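Local atomic coordinates of surface antigen protein 2 (Candida albicans, PDB entry 4Y7S), a protein that binds heme as a secreted CFEM hemophore and helps the fungus draw iron from human hemoglobin during hyphal growth. Residues A[70-73]-A[74-78]. Sequence-based numbering, arbitrary orientation.
Sequences RGAD and VTNFR
With CG anti to its own carbonyl carbon (chi1 -77°), Asn76 brings its amide back against Ala72 O, and Asp73, turned the same way (chi1 -72°), keeps its carboxylate beside its own backbone N. One water joins the two groups: it donates to Asp73 OD1 at 2.5 Å and accepts from Asn76 ND2 at 2.8 Å, a bridge between side chains three residues apart. Asn76 ND2 also lies 3.3 Å from Ala72 O, but at a poor angle for a bond; that oxygen is taken by Asn76 N at 2.8 Å in a nearly straight bond. Gly71 is the N-cap, right before helix 72-87. Its O receives Val74 N at 2.9 Å from above the carbonyl plane, and more weakly Thr75 N at 3.4 Å, before the regular i to i+4 pattern continues with Phe77 N to Asp73 O. Val74 turns CG2 back to 3.8 Å from Arg70 N, packing it against the residue before the N-cap. In the helical-basket fold of the CFEM domain, this N-terminal turn packs through Val74 on Leu105 and Ala108 of helix 99-110, where Arg78 forms a salt bridge with Asp106, while Phe77 reaches Val61 and Val65 of helix 55-68.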
loop_
_atom_site.group_PDB
_atom_site.type_symbol
_atom_site.label_atom_id
_atom_site.label_comp_id
_atom_site.label_asym_id
_atom_site.label_seq_id
_atom_site.Cartn_x
_atom_site.Cartn_y
_atom_site.Cartn_z
ATOM N N ARG A 70 -14.341 -12.079 -17.116
ATOM C CA ARG A 70 -13.777 -13.418 -17.327
ATOM C C ARG A 70 -13.038 -13.498 -18.651
ATOM O O ARG A 70 -13.304 -12.719 -19.564
ATOM C CB ARG A 70 -14.878 -14.496 -17.317
ATOM C CG ARG A 70 -15.705 -14.556 -16.055
ATOM C CD ARG A 70 -15.073 -15.452 -15.006
ATOM N NE ARG A 70 -15.793 -15.389 -13.733
ATOM C CZ ARG A 70 -15.583 -14.467 -12.793
ATOM N NH1 ARG A 70 -14.663 -13.513 -12.966
ATOM N NH2 ARG A 70 -16.295 -14.495 -11.674
ATOM N N GLY A 71 -12.118 -14.449 -18.748
ATOM C CA GLY A 71 -11.470 -14.780 -20.011
ATOM C C GLY A 71 -10.734 -13.614 -20.639
ATOM O O GLY A 71 -10.048 -12.853 -19.964
ATOM N N ALA A 72 -10.898 -13.465 -21.943
ATOM C CA ALA A 72 -10.186 -12.440 -22.701
ATOM C C ALA A 72 -10.487 -11.029 -22.215
ATOM O O ALA A 72 -9.663 -10.124 -22.392
ATOM C CB ALA A 72 -10.512 -12.573 -24.172
ATOM N N ASP A 73 -11.651 -10.823 -21.598
ATOM C CA ASP A 73 -11.990 -9.511 -21.056
ATOM C C ASP A 73 -10.978 -9.113 -19.978
ATOM O O ASP A 73 -10.586 -7.944 -19.874
ATOM C CB ASP A 73 -13.409 -9.502 -20.476
ATOM C CG ASP A 73 -14.476 -9.549 -21.539
ATOM O OD1 ASP A 73 -14.154 -9.297 -22.720
ATOM O OD2 ASP A 73 -15.634 -9.887 -21.192
ATOM N N VAL A 74 -10.565 -10.065 -19.151
ATOM C CA VAL A 74 -9.557 -9.764 -18.128
ATOM C C VAL A 74 -8.219 -9.409 -18.798
ATOM O O VAL A 74 -7.601 -8.378 -18.505
ATOM C CB VAL A 74 -9.337 -10.936 -17.157
ATOM C CG1 VAL A 74 -8.288 -10.545 -16.117
ATOM C CG2 VAL A 74 -10.651 -11.316 -16.461
ATOM N N THR A 75 -7.801 -10.264 -19.727
ATOM C CA THR A 75 -6.550 -10.082 -20.447
ATOM C C THR A 75 -6.489 -8.730 -21.185
ATOM O O THR A 75 -5.491 -8.010 -21.110
ATOM C CB THR A 75 -6.363 -11.232 -21.424
ATOM O OG1 THR A 75 -6.374 -12.463 -20.684
ATOM C CG2 THR A 75 -5.055 -11.111 -22.174
ATOM N N ASN A 76 -7.562 -8.387 -21.887
ATOM C CA ASN A 76 -7.637 -7.119 -22.598
ATOM C C ASN A 76 -7.654 -5.920 -21.652
ATOM O O ASN A 76 -7.011 -4.900 -21.912
ATOM C CB ASN A 76 -8.864 -7.119 -23.513
ATOM C CG ASN A 76 -8.647 -7.934 -24.758
ATOM O OD1 ASN A 76 -7.522 -8.046 -25.229
ATOM N ND2 ASN A 76 -9.712 -8.565 -25.269
ATOM N N PHE A 77 -8.374 -6.031 -20.549
ATOM C CA PHE A 77 -8.335 -4.968 -19.568
ATOM C C PHE A 77 -6.894 -4.747 -19.076
ATOM O O PHE A 77 -6.431 -3.610 -19.007
ATOM C CB PHE A 77 -9.231 -5.221 -18.363
ATOM C CG PHE A 77 -9.049 -4.173 -17.323
ATOM C CD1 PHE A 77 -9.751 -2.973 -17.424
ATOM C CD2 PHE A 77 -8.099 -4.321 -16.319
ATOM C CE1 PHE A 77 -9.548 -1.953 -16.508
ATOM C CE2 PHE A 77 -7.886 -3.303 -15.392
ATOM C CZ PHE A 77 -8.612 -2.121 -15.491
ATOM N N ARG A 78 -6.182 -5.822 -18.754
ATOM C CA ARG A 78 -4.841 -5.668 -18.217
ATOM C C ARG A 78 -3.887 -5.056 -19.258
ATOM O O ARG A 78 -3.031 -4.249 -18.905
ATOM C CB ARG A 78 -4.256 -6.995 -17.737
ATOM C CG ARG A 78 -4.920 -7.570 -16.517
ATOM C CD ARG A 78 -4.146 -8.794 -15.975
ATOM N NE ARG A 78 -3.033 -8.438 -15.081
ATOM C CZ ARG A 78 -2.369 -9.314 -14.322
ATOM N NH1 ARG A 78 -2.684 -10.601 -14.352
ATOM N NH2 ARG A 78 -1.378 -8.906 -13.544
HETATM O O HOH W 1 -12.384 -8.664 -24.443
#